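Long-range contacts in particle-associated glycoside hydrolase (Acinetobacter phage Fri1, PDB 6C72), which probably depolymerises the capsular polysaccharide of Acinetobacter baumannii as a trimeric phage tailspike during virus entry: residues G126-P131 with S143-R148; K132-A137 with F180-D185; L204-S209 with V234-F239; R240-Y245 with A267-A272. One frame throughout, in Å; residues are numbered along the deposited sequence.

Contact 1 of 4, residues G126-P131 with S143-R148; sequences GVVQLP and SNVEVR
R148 reaches back over strand 126-129 and grips the side-chain amide of Q129. R148 NE and NH2 both donate to Q129 OE1, side-on, at 2.7 Å and 3.0 Å. The oxygen lies in the guanidinium plane, but the amide plane is turned 31° from it. A bend at chi3 of R148 (66°) folds the guanidinium into this position. One face of the group then rests on V127 CG1, 3.8 Å from R148 CZ and over its centre. Q129 NE2 is turned to its own segment and donates to L130 O at 3.0 Å.

Beneath this run two adjacent parallel strands of the beta-helix, near its N-terminal end, with G126-Q129 beside V145-R148. L130 N to R148 O is a short, nearly straight bond of 2.6 Å. The buried residues V128, L130, V145 and V147 lie behind the strands. Here L130 CD1 meets V147 CG1 at 3.6 Å, and helix 110-122 covers V128 and L130. E146 stands beside V127, and its OE2 is hydrogen-bonded to S202 of the next strand. Strand 89-91 continues the sheet past Q129, and R148 also packs on K88 of the third subunit.

Two N-H groups on OE1 and the NE2 bond to L130 O fix the rotation of the Q129 amide. They should also polarise it, while the V127 methyl covers one face of the guanidinium, close to a subunit boundary.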
loop_
_atom_site.group_PDB
_atom_site.type_symbol
_atom_site.label_atom_id
_atom_site.label_comp_id
_atom_site.label_asym_id
_atom_site.label_seq_id
_atom_site.Cartn_x
_atom_site.Cartn_y
_atom_site.Cartn_z
ATOM N N GLY A 126 -30.814 7.304 -0.327
ATOM C CA GLY A 126 -30.422 8.609 -0.792
ATOM C C GLY A 126 -29.876 9.464 0.331
ATOM O O GLY A 126 -29.096 8.997 1.174
ATOM N N VAL A 127 -30.291 10.724 0.368
ATOM C CA VAL A 127 -29.733 11.688 1.304
ATOM C C VAL A 127 -30.863 12.377 2.055
ATOM O O VAL A 127 -31.843 12.821 1.444
ATOM C CB VAL A 127 -28.850 12.723 0.584
ATOM C CG1 VAL A 127 -28.445 13.816 1.545
ATOM C CG2 VAL A 127 -27.612 12.038 -0.002
ATOM N N VAL A 128 -30.723 12.461 3.372
ATOM C CA VAL A 128 -31.517 13.362 4.196
ATOM C C VAL A 128 -30.658 14.589 4.455
ATOM O O VAL A 128 -29.614 14.502 5.119
ATOM C CB VAL A 128 -31.966 12.711 5.507
ATOM C CG1 VAL A 128 -32.559 13.781 6.404
ATOM C CG2 VAL A 128 -32.972 11.600 5.228
ATOM N N GLN A 129 -31.075 15.718 3.886
ATOM C CA GLN A 129 -30.357 16.979 4.018
ATOM C C GLN A 129 -30.815 17.685 5.285
ATOM O O GLN A 129 -32.022 17.847 5.512
ATOM C CB GLN A 129 -30.607 17.863 2.793
ATOM C CG GLN A 129 -29.919 19.209 2.838
ATOM C CD GLN A 129 -28.401 19.097 2.699
ATOM O OE1 GLN A 129 -27.891 18.423 1.792
ATOM N NE2 GLN A 129 -27.672 19.755 3.597
ATOM N N LEU A 130 -29.883 18.055 6.105
ATOM C CA LEU A 130 -30.203 18.878 7.259
ATOM C C LEU A 130 -29.898 20.334 6.948
ATOM O O LEU A 130 -28.978 20.624 6.186
ATOM C CB LEU A 130 -29.406 18.462 8.495
ATOM C CG LEU A 130 -29.634 17.027 8.944
ATOM C CD1 LEU A 130 -28.841 16.708 10.199
ATOM C CD2 LEU A 130 -31.129 16.769 9.138
ATOM N N PRO A 131 -30.653 21.279 7.482
ATOM C CA PRO A 131 -30.330 22.694 7.284
ATOM C C PRO A 131 -29.247 23.120 8.269
ATOM O O PRO A 131 -28.792 22.355 9.102
ATOM C CB PRO A 131 -31.658 23.390 7.591
ATOM C CG PRO A 131 -32.232 22.539 8.677
ATOM C CD PRO A 131 -31.847 21.108 8.327
ATOM N N SER A 143 -30.417 1.612 5.836
ATOM C CA SER A 143 -29.497 1.234 4.767
ATOM C C SER A 143 -29.560 2.205 3.586
ATOM O O SER A 143 -30.634 2.663 3.180
ATOM C CB SER A 143 -29.774 -0.195 4.300
ATOM O OG SER A 143 -29.458 -1.119 5.328
ATOM N N ASN A 144 -28.377 2.549 3.067
ATOM C CA ASN A 144 -28.239 3.357 1.862
ATOM C C ASN A 144 -28.849 4.752 2.034
ATOM O O ASN A 144 -29.313 5.365 1.070
ATOM C CB ASN A 144 -28.832 2.633 0.649
ATOM C CG ASN A 144 -28.232 1.245 0.451
ATOM O OD1 ASN A 144 -28.952 0.242 0.377
ATOM N ND2 ASN A 144 -26.910 1.177 0.377
ATOM N N VAL A 145 -28.877 5.253 3.264
ATOM C CA VAL A 145 -29.290 6.620 3.551
ATOM C C VAL A 145 -28.121 7.347 4.197
ATOM O O VAL A 145 -27.492 6.815 5.120
ATOM C CB VAL A 145 -30.529 6.672 4.461
ATOM C CG1 VAL A 145 -30.803 8.116 4.900
ATOM C CG2 VAL A 145 -31.739 6.058 3.744
ATOM N N GLU A 146 -27.837 8.554 3.715
ATOM C CA GLU A 146 -26.807 9.420 4.267
ATOM C C GLU A 146 -27.457 10.681 4.828
ATOM O O GLU A 146 -28.296 11.297 4.164
ATOM C CB GLU A 146 -25.777 9.793 3.193
ATOM C CG GLU A 146 -24.790 10.885 3.609
ATOM C CD GLU A 146 -23.929 11.371 2.452
ATOM O OE1 GLU A 146 -23.978 10.768 1.353
ATOM O OE2 GLU A 146 -23.203 12.371 2.633
ATOM N N VAL A 147 -27.058 11.069 6.035
ATOM C CA VAL A 147 -27.491 12.316 6.655
ATOM C C VAL A 147 -26.423 13.357 6.358
ATOM O O VAL A 147 -25.235 13.116 6.600
ATOM C CB VAL A 147 -27.711 12.152 8.167
ATOM C CG1 VAL A 147 -28.002 13.487 8.816
ATOM C CG2 VAL A 147 -28.848 11.176 8.440
ATOM N N ARG A 148 -26.828 14.485 5.774
ATOM C CA ARG A 148 -25.891 15.494 5.304
ATOM C C ARG A 148 -26.286 16.866 5.834
ATOM O O ARG A 148 -27.442 17.276 5.706
ATOM C CB ARG A 148 -25.829 15.507 3.767
ATOM C CG ARG A 148 -24.769 16.445 3.202
ATOM C CD ARG A 148 -24.670 16.339 1.679
ATOM N NE ARG A 148 -25.885 16.805 1.019
ATOM C CZ ARG A 148 -26.289 16.409 -0.186
ATOM N NH1 ARG A 148 -25.576 15.525 -0.872
ATOM N NH2 ARG A 148 -27.418 16.888 -0.697
#

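Contact 2 of 4, residues K132-A137 with F180-D185; sequences KGHIYA and FWHSSD. With ZN (zinc ion), chain D.
H134 leaves strand 133-136 beside F180 and carries a zinc ion at its tip. Its CB has H182 NE2 as nearest neighbour across the contact. CG and CE1 lie under F180 CB, which sits over the imidazole face 3.7 Å from the ring centroid. H134 ND1 donates to H182 NE2 at 2.8 Å, almost straight (174°) and in the plane of both rings. CD2 runs along F180 CD2. H134 NE2 binds the zinc at 2.0 Å, and three waters complete the modelled shell. With CG turned beside the backbone N (chi1 -71°), the H134 ring forms an offset stack with F180, the planes 14° apart.

H182 ND1 is bonded to S209 O, so H182 is a second-shell residue that orients the zinc ligand. Y136 covers one face of H182 in a second offset stack, with centroids 4.2 Å apart, and its OH is hydrogen-bonded to E103 O.

I135 and W181 point to the other face of the sheet. There W181 NE1 donates to A137 O at 2.7 Å, closing the end of the strand pair. Backbone bonds such as H182 N to I135 O (2.7 Å) join the parallel strands.

Aromatic side chains stacked in register on neighbouring parallel strands, here H134 on F180 and Y136 on H182, fit a parallel beta-helix, probably right-handed as in other phage tailspikes.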
loop_
_atom_site.group_PDB
_atom_site.type_symbol
_atom_site.label_atom_id
_atom_site.label_comp_id
_atom_site.label_asym_id
_atom_site.label_seq_id
_atom_site.Cartn_x
_atom_site.Cartn_y
_atom_site.Cartn_z
ATOM N N LYS A 132 -28.870 24.382 8.190
ATOM C CA LYS A 132 -28.042 24.957 9.236
ATOM C C LYS A 132 -28.846 25.058 10.534
ATOM O O LYS A 132 -30.077 25.029 10.538
ATOM C CB LYS A 132 -27.539 26.340 8.821
ATOM C CG LYS A 132 -26.593 26.313 7.628
ATOM C CD LYS A 132 -25.906 27.637 7.444
ATOM C CE LYS A 132 -26.840 28.641 6.820
ATOM N NZ LYS A 132 -26.195 29.965 6.842
ATOM N N GLY A 133 -28.128 25.148 11.643
ATOM C CA GLY A 133 -28.723 25.320 12.952
ATOM C C GLY A 133 -28.339 24.194 13.894
ATOM O O GLY A 133 -27.697 23.214 13.515
ATOM N N HIS A 134 -28.740 24.372 15.154
ATOM C CA HIS A 134 -28.597 23.331 16.164
ATOM C C HIS A 134 -29.840 22.456 16.136
ATOM O O HIS A 134 -30.965 22.967 16.113
ATOM C CB HIS A 134 -28.382 23.925 17.555
ATOM C CG HIS A 134 -27.038 24.567 17.731
ATOM N ND1 HIS A 134 -25.993 23.948 18.382
ATOM C CD2 HIS A 134 -26.556 25.760 17.301
ATOM C CE1 HIS A 134 -24.938 24.743 18.373
ATOM N NE2 HIS A 134 -25.250 25.844 17.716
ATOM N N ILE A 135 -29.631 21.145 16.088
ATOM C CA ILE A 135 -30.704 20.170 15.969
ATOM C C ILE A 135 -30.524 19.144 17.077
ATOM O O ILE A 135 -29.494 18.458 17.128
ATOM C CB ILE A 135 -30.696 19.490 14.592
ATOM C CG1 ILE A 135 -30.784 20.545 13.488
ATOM C CG2 ILE A 135 -31.845 18.511 14.477
ATOM C CD1 ILE A 135 -30.567 19.998 12.104
ATOM N N TYR A 136 -31.512 19.036 17.959
ATOM C CA TYR A 136 -31.536 17.994 18.984
ATOM C C TYR A 136 -32.456 16.898 18.469
ATOM O O TYR A 136 -33.681 17.020 18.537
ATOM C CB TYR A 136 -32.012 18.538 20.325
ATOM C CG TYR A 136 -31.089 19.563 20.957
ATOM C CD1 TYR A 136 -30.081 19.175 21.837
ATOM C CD2 TYR A 136 -31.242 20.923 20.696
ATOM C CE1 TYR A 136 -29.248 20.103 22.432
ATOM C CE2 TYR A 136 -30.405 21.859 21.281
ATOM C CZ TYR A 136 -29.411 21.445 22.149
ATOM O OH TYR A 136 -28.589 22.375 22.746
ATOM N N ALA A 137 -31.860 15.824 17.957
ATOM C CA ALA A 137 -32.631 14.755 17.338
ATOM C C ALA A 137 -31.744 13.550 17.085
ATOM O O ALA A 137 -30.880 13.594 16.204
ATOM C CB ALA A 137 -33.245 15.222 16.019
ATOM N N PHE A 180 -25.233 21.716 13.447
ATOM C CA PHE A 180 -24.740 21.194 14.720
ATOM C C PHE A 180 -25.742 20.171 15.243
ATOM O O PHE A 180 -26.823 20.535 15.729
ATOM C CB PHE A 180 -24.519 22.316 15.734
ATOM C CG PHE A 180 -23.516 23.334 15.290
ATOM C CD1 PHE A 180 -22.159 23.126 15.506
ATOM C CD2 PHE A 180 -23.924 24.515 14.669
ATOM C CE1 PHE A 180 -21.232 24.068 15.091
ATOM C CE2 PHE A 180 -23.004 25.457 14.253
ATOM C CZ PHE A 180 -21.665 25.244 14.467
ATOM N N TRP A 181 -25.350 18.902 15.209
ATOM C CA TRP A 181 -26.270 17.790 15.431
ATOM C C TRP A 181 -26.065 17.244 16.843
ATOM O O TRP A 181 -24.994 16.711 17.163
ATOM C CB TRP A 181 -26.037 16.726 14.365
ATOM C CG TRP A 181 -27.064 15.655 14.298
ATOM C CD1 TRP A 181 -28.239 15.602 14.965
ATOM C CD2 TRP A 181 -26.986 14.456 13.519
ATOM N NE1 TRP A 181 -28.908 14.452 14.654
ATOM C CE2 TRP A 181 -28.162 13.729 13.760
ATOM C CE3 TRP A 181 -26.028 13.923 12.644
ATOM C CZ2 TRP A 181 -28.414 12.488 13.164
ATOM C CZ3 TRP A 181 -26.278 12.693 12.050
ATOM C CH2 TRP A 181 -27.462 11.990 12.313
ATOM N N HIS A 182 -27.079 17.405 17.690
ATOM C CA HIS A 182 -27.079 16.907 19.056
ATOM C C HIS A 182 -28.042 15.740 19.165
ATOM O O HIS A 182 -28.871 15.506 18.286
ATOM C CB HIS A 182 -27.520 17.966 20.074
ATOM C CG HIS A 182 -26.857 19.301 19.942
ATOM N ND1 HIS A 182 -26.081 19.843 20.944
ATOM C CD2 HIS A 182 -26.918 20.239 18.966
ATOM C CE1 HIS A 182 -25.673 21.045 20.582
ATOM N NE2 HIS A 182 -26.159 21.303 19.382
ATOM N N SER A 183 -27.952 15.040 20.288
ATOM C CA SER A 183 -28.892 13.989 20.635
ATOM C C SER A 183 -29.972 14.527 21.564
ATOM O O SER A 183 -29.810 15.559 22.215
ATOM C CB SER A 183 -28.176 12.814 21.301
ATOM O OG SER A 183 -29.114 11.814 21.664
ATOM N N SER A 184 -31.080 13.797 21.637
ATOM C CA SER A 184 -32.159 14.141 22.550
ATOM C C SER A 184 -32.021 13.491 23.922
ATOM O O SER A 184 -32.847 13.776 24.796
ATOM C CB SER A 184 -33.508 13.760 21.946
ATOM O OG SER A 184 -33.570 12.374 21.670
ATOM N N ASP A 185 -31.030 12.625 24.131
ATOM C CA ASP A 185 -30.776 12.020 25.444
ATOM C C ASP A 185 -29.271 11.765 25.584
ATOM O O ASP A 185 -28.457 12.352 24.861
ATOM C CB ASP A 185 -31.620 10.741 25.624
ATOM C CG ASP A 185 -31.277 9.637 24.611
ATOM O OD1 ASP A 185 -30.165 9.627 24.031
ATOM O OD2 ASP A 185 -32.141 8.762 24.380
HETATM ZN ZN ZN D . -24.148 27.474 17.404
HETATM O O HOH W 1 -24.206 29.216 18.670
HETATM O O HOH W 2 -21.833 26.736 18.055
HETATM O O HOH W 3 -24.819 28.346 15.741
#

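Contact 3 of 4, residues L204-S209 with V234-F239; sequences LKMLGS and VDTSGF
Two neighbouring rungs of the parallel beta-helix meet where L204, K205, M206 and L207 pair with V234, D235, T236 and S237. The strands run 15° from parallel. Backbone bonds pass back and forth between them, among them M206 N to D235 O at 2.9 Å and S237 N to M206 O at 3.0 Å. The bond from D235 N to L204 O is longer, at 3.3 Å.

On one face K205 stretches across the neighbouring strand. Its CG passes D235 CB, and K205 CE reaches S237 CB at 3.9 Å. The fully extended chain, with chi1 at -177°, brings NZ to a water that also donates to S237 OG. The link between lysine and serine is therefore through water. S237 OG is also bonded to D266, and D235 OD1 to N263, both from the following coil.

The other face, with L204, V234 and M206, is largely apolar, though T236 is on it too. L204 CD1 approaches V234 CG2. M206 and T236 lie side by side and point the same way, with M206 CB to T236 CG2 at 4.0 Å. Y190 and W181 of adjoining strands continue this layer around M206.

Beyond the strands the F239 ring turns back against residues 206-208. M206 O lies at its ring edge, and M206 CB touches F239 CZ at 3.7 Å. G208 CA stands over the ring centre, 3.9 Å from the F239 centroid, in a CH-pi contact. G208 CA also approaches G238 O at 3.5 Å as the two segments close up.

In-register parallel strands of successive coils, with L204, M206 and V234 in a mainly apolar layer, are as expected of a parallel beta-helix.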
loop_
_atom_site.group_PDB
_atom_site.type_symbol
_atom_site.label_atom_id
_atom_site.label_comp_id
_atom_site.label_asym_id
_atom_site.label_seq_id
_atom_site.Cartn_x
_atom_site.Cartn_y
_atom_site.Cartn_z
ATOM N N LEU A 204 -21.177 18.083 8.595
ATOM C CA LEU A 204 -21.804 18.602 9.803
ATOM C C LEU A 204 -20.872 18.400 10.986
ATOM O O LEU A 204 -19.865 17.697 10.896
ATOM C CB LEU A 204 -23.175 17.950 10.050
ATOM C CG LEU A 204 -23.322 16.426 10.076
ATOM C CD1 LEU A 204 -22.847 15.800 11.384
ATOM C CD2 LEU A 204 -24.783 16.055 9.797
ATOM N N LYS A 205 -21.235 19.023 12.103
ATOM C CA LYS A 205 -20.543 18.869 13.375
ATOM C C LYS A 205 -21.495 18.255 14.394
ATOM O O LYS A 205 -22.670 18.636 14.462
ATOM C CB LYS A 205 -20.026 20.212 13.899
ATOM C CG LYS A 205 -19.243 20.090 15.188
ATOM C CD LYS A 205 -18.350 21.291 15.407
ATOM C CE LYS A 205 -17.437 21.099 16.608
ATOM N NZ LYS A 205 -16.460 22.221 16.761
ATOM N N MET A 206 -20.999 17.300 15.172
ATOM C CA MET A 206 -21.778 16.656 16.219
ATOM C C MET A 206 -21.283 17.145 17.574
ATOM O O MET A 206 -20.076 17.218 17.808
ATOM C CB MET A 206 -21.689 15.127 16.119
ATOM C CG MET A 206 -22.122 14.558 14.757
ATOM S SD MET A 206 -21.994 12.744 14.565
ATOM C CE MET A 206 -23.671 12.210 14.762
ATOM N N LEU A 207 -22.216 17.497 18.456
ATOM C CA LEU A 207 -21.900 18.079 19.753
ATOM C C LEU A 207 -22.464 17.211 20.868
ATOM O O LEU A 207 -23.562 16.656 20.749
ATOM C CB LEU A 207 -22.470 19.523 19.874
ATOM C CG LEU A 207 -21.826 20.539 18.928
ATOM C CD1 LEU A 207 -22.529 21.897 18.997
ATOM C CD2 LEU A 207 -20.333 20.706 19.199
ATOM N N GLY A 208 -21.724 17.147 21.982
ATOM C CA GLY A 208 -22.105 16.296 23.096
ATOM C C GLY A 208 -23.219 16.834 23.974
ATOM O O GLY A 208 -23.900 16.040 24.632
ATOM N N SER A 209 -23.428 18.157 24.006
ATOM C CA SER A 209 -24.505 18.697 24.823
ATOM C C SER A 209 -25.831 18.192 24.279
ATOM O O SER A 209 -26.002 18.040 23.067
ATOM C CB SER A 209 -24.464 20.234 24.868
ATOM O OG SER A 209 -24.758 20.845 23.619
ATOM N N VAL A 234 -16.809 15.663 8.825
ATOM C CA VAL A 234 -17.563 15.595 10.069
ATOM C C VAL A 234 -16.612 15.839 11.230
ATOM O O VAL A 234 -15.562 15.197 11.323
ATOM C CB VAL A 234 -18.280 14.241 10.229
ATOM C CG1 VAL A 234 -18.712 14.054 11.670
ATOM C CG2 VAL A 234 -19.486 14.187 9.311
ATOM N N ASP A 235 -16.989 16.752 12.115
ATOM C CA ASP A 235 -16.303 16.961 13.378
ATOM C C ASP A 235 -17.179 16.427 14.502
ATOM O O ASP A 235 -18.406 16.372 14.377
ATOM C CB ASP A 235 -15.996 18.447 13.606
ATOM C CG ASP A 235 -15.019 19.021 12.573
ATOM O OD1 ASP A 235 -14.557 18.278 11.676
ATOM O OD2 ASP A 235 -14.698 20.223 12.668
ATOM N N THR A 236 -16.544 15.972 15.577
ATOM C CA THR A 236 -17.255 15.569 16.784
ATOM C C THR A 236 -16.574 16.198 17.989
ATOM O O THR A 236 -15.344 16.204 18.080
ATOM C CB THR A 236 -17.314 14.029 16.949
ATOM O OG1 THR A 236 -15.986 13.496 17.008
ATOM C CG2 THR A 236 -18.070 13.376 15.798
ATOM N N SER A 237 -17.368 16.707 18.929
ATOM C CA SER A 237 -16.793 17.418 20.059
ATOM C C SER A 237 -17.708 17.316 21.267
ATOM O O SER A 237 -18.921 17.478 21.146
ATOM C CB SER A 237 -16.552 18.892 19.722
ATOM O OG SER A 237 -16.259 19.626 20.895
ATOM N N GLY A 238 -17.115 17.048 22.425
ATOM C CA GLY A 238 -17.801 17.159 23.693
ATOM C C GLY A 238 -18.531 15.922 24.172
ATOM O O GLY A 238 -19.305 16.021 25.134
ATOM N N PHE A 239 -18.309 14.762 23.558
ATOM C CA PHE A 239 -19.088 13.585 23.924
ATOM C C PHE A 239 -18.570 12.938 25.207
ATOM O O PHE A 239 -17.385 13.008 25.539
ATOM C CB PHE A 239 -19.133 12.589 22.760
ATOM C CG PHE A 239 -20.033 13.050 21.654
ATOM C CD1 PHE A 239 -21.396 12.766 21.688
ATOM C CD2 PHE A 239 -19.551 13.881 20.648
ATOM C CE1 PHE A 239 -22.249 13.248 20.696
ATOM C CE2 PHE A 239 -20.394 14.356 19.651
ATOM C CZ PHE A 239 -21.740 14.039 19.673
HETATM O O HOH W 4 -15.089 22.186 19.429
#

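Contact 4 of 4, residues R240-Y245 with A267-A272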
loop_
_atom_site.group_PDB
_atom_site.type_symbol
_atom_site.label_atom_id
_atom_site.label_comp_id
_atom_site.label_asym_id
_atom_site.label_seq_id
_atom_site.Cartn_x
_atom_site.Cartn_y
_atom_site.Cartn_z
ATOM N N ARG A 240 -19.500 12.332 25.947
ATOM C CA ARG A 240 -19.185 11.774 27.255
ATOM C C ARG A 240 -18.291 10.547 27.137
ATOM O O ARG A 240 -17.476 10.287 28.026
ATOM C CB ARG A 240 -20.487 11.443 27.988
ATOM C CG ARG A 240 -20.326 10.867 29.392
ATOM C CD ARG A 240 -21.669 10.676 30.091
ATOM N NE ARG A 240 -22.672 10.036 29.234
ATOM C CZ ARG A 240 -22.856 8.717 29.127
ATOM N NH1 ARG A 240 -22.103 7.869 29.819
ATOM N NH2 ARG A 240 -23.803 8.242 28.324
ATOM N N LEU A 241 -18.432 9.780 26.060
ATOM C CA LEU A 241 -17.576 8.619 25.847
ATOM C C LEU A 241 -16.680 8.867 24.640
ATOM O O LEU A 241 -15.518 9.247 24.801
ATOM C CB LEU A 241 -18.416 7.348 25.666
ATOM C CG LEU A 241 -19.307 7.029 26.868
ATOM C CD1 LEU A 241 -20.136 5.787 26.620
ATOM C CD2 LEU A 241 -18.487 6.861 28.138
ATOM N N GLU A 242 -17.220 8.704 23.431
ATOM C CA GLU A 242 -16.446 8.864 22.208
ATOM C C GLU A 242 -17.252 9.620 21.161
ATOM O O GLU A 242 -18.475 9.487 21.073
ATOM C CB GLU A 242 -16.015 7.510 21.615
ATOM C CG GLU A 242 -14.844 6.853 22.324
ATOM C CD GLU A 242 -15.292 5.973 23.478
ATOM O OE1 GLU A 242 -16.447 5.482 23.449
ATOM O OE2 GLU A 242 -14.489 5.774 24.414
ATOM N N GLY A 243 -16.544 10.391 20.340
ATOM C CA GLY A 243 -17.184 10.948 19.164
ATOM C C GLY A 243 -17.572 9.880 18.157
ATOM O O GLY A 243 -18.613 9.980 17.504
ATOM N N LEU A 244 -16.750 8.839 18.031
ATOM C CA LEU A 244 -16.979 7.717 17.131
ATOM C C LEU A 244 -16.701 6.425 17.887
ATOM O O LEU A 244 -15.687 6.321 18.584
ATOM C CB LEU A 244 -16.074 7.815 15.895
ATOM C CG LEU A 244 -15.965 6.593 14.976
ATOM C CD1 LEU A 244 -17.273 6.268 14.270
ATOM C CD2 LEU A 244 -14.814 6.757 13.977
ATOM N N TYR A 245 -17.602 5.455 17.758
ATOM C CA TYR A 245 -17.511 4.182 18.463
ATOM C C TYR A 245 -18.019 3.090 17.531
ATOM O O TYR A 245 -19.161 3.152 17.064
ATOM C CB TYR A 245 -18.322 4.230 19.757
ATOM C CG TYR A 245 -18.278 2.988 20.623
ATOM C CD1 TYR A 245 -17.327 2.850 21.619
ATOM C CD2 TYR A 245 -19.221 1.976 20.472
ATOM C CE1 TYR A 245 -17.291 1.737 22.433
ATOM C CE2 TYR A 245 -19.199 0.849 21.281
ATOM C CZ TYR A 245 -18.226 0.736 22.262
ATOM O OH TYR A 245 -18.200 -0.379 23.077
ATOM N N ALA A 267 -13.384 14.455 23.867
ATOM C CA ALA A 267 -14.375 13.554 24.425
ATOM C C ALA A 267 -13.859 13.109 25.784
ATOM O O ALA A 267 -12.647 13.073 26.015
ATOM C CB ALA A 267 -14.637 12.358 23.504
ATOM N N ARG A 268 -14.785 12.781 26.688
ATOM C CA ARG A 268 -14.411 12.509 28.073
ATOM C C ARG A 268 -13.815 11.127 28.280
ATOM O O ARG A 268 -13.268 10.870 29.363
ATOM C CB ARG A 268 -15.613 12.676 29.000
ATOM C CG ARG A 268 -16.331 14.025 28.877
ATOM C CD ARG A 268 -15.393 15.205 29.092
ATOM N NE ARG A 268 -14.719 15.165 30.388
ATOM C CZ ARG A 268 -15.293 15.547 31.525
ATOM N NH1 ARG A 268 -16.546 15.979 31.518
ATOM N NH2 ARG A 268 -14.627 15.501 32.670
ATOM N N ARG A 269 -13.904 10.235 27.289
ATOM C CA ARG A 269 -13.210 8.957 27.388
ATOM C C ARG A 269 -12.113 8.888 26.327
ATOM O O ARG A 269 -10.941 9.061 26.656
ATOM C CB ARG A 269 -14.187 7.778 27.273
ATOM C CG ARG A 269 -13.565 6.442 27.708
ATOM C CD ARG A 269 -14.601 5.365 28.022
ATOM N NE ARG A 269 -15.311 4.906 26.828
ATOM C CZ ARG A 269 -16.316 4.032 26.834
ATOM N NH1 ARG A 269 -16.748 3.495 27.979
ATOM N NH2 ARG A 269 -16.896 3.694 25.687
ATOM N N ASN A 270 -12.476 8.638 25.068
ATOM C CA ASN A 270 -11.557 8.677 23.938
ATOM C C ASN A 270 -12.162 9.529 22.837
ATOM O O ASN A 270 -13.384 9.633 22.728
ATOM C CB ASN A 270 -11.277 7.265 23.381
ATOM C CG ASN A 270 -10.998 6.253 24.472
ATOM O OD1 ASN A 270 -9.934 6.276 25.087
ATOM N ND2 ASN A 270 -11.957 5.382 24.738
ATOM N N THR A 271 -11.318 10.132 22.001
ATOM C CA THR A 271 -11.872 10.838 20.852
ATOM C C THR A 271 -12.625 9.874 19.951
ATOM O O THR A 271 -13.620 10.249 19.325
ATOM C CB THR A 271 -10.788 11.558 20.046
ATOM O OG1 THR A 271 -9.905 10.599 19.452
ATOM C CG2 THR A 271 -10.006 12.550 20.903
ATOM N N ALA A 272 -12.147 8.639 19.850
ATOM C CA ALA A 272 -12.762 7.626 19.007
ATOM C C ALA A 272 -12.297 6.253 19.480
ATOM O O ALA A 272 -11.199 6.116 20.026
ATOM C CB ALA A 272 -12.400 7.829 17.531
#
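The L241 and R269 backbones come together at a corner of two successive coils, and L241 O accepts from both R269 N and N270 N at 3.1 Å. The chain turns at G243, whose N makes a weak bond to T271 O.

E242 is the centre of the side-chain contact. R269 meets its carboxylate side-on in a two-pronged salt bridge. R269 NE donates to E242 OE2 at 2.7 Å, nearly straight at 175°, and R269 NH2 donates to E242 OE1 at 2.9 Å. OE1 uses its syn lone pair, and the carboxylate and guanidinium planes are 28° apart. N270 comes to the other side of OE2. N270 ND2 donates to E242 OE2 at 2.6 Å from the anti side, out of the carboxylate plane. A bend at chi2 of E242 (88°) curls the carboxylate over toward these donors, and its CG passes N270 O at 3.2 Å.

L241 CD2 covers one face of the R269 guanidinium, 3.8 Å from R269 CZ. Y245 CE1 approaches NH2 of the same group obliquely. Behind the corner A267 CB packs under L241 O, and L244 CB meets A272 CB. Y245 also meets the ring of F220 on the preceding coil.

Three N-H groups on the two oxygens of buried E242 should balance the carboxylate's charge and fix its rotation, and L241 covers one face of the guanidinium that supplies two of them.

All four contacts join successive coils of one beta-helix. Contacts 1 and 2 alternate along the chain, and V147 CG1 meets W181 CZ3 at 3.7 Å between them. Contact 1 also touches contact 3, where L130 CD1 lies 4.1 Å from L204 CD2. Contacts 2 and 3 have centres about 10 Å apart and share a strand boundary: W181 N is 2.8 Å from K205 O, probably a hydrogen bond. Contacts 3 and 4 follow directly, with F239 O 2.9 Å from R268 N. The zinc on H134 belongs to contact 2; the side chains of Q129 (contact 1), L207 (contact 3) and R268 (contact 4) lie about 4, 5 and 13 Å from a bound zinc.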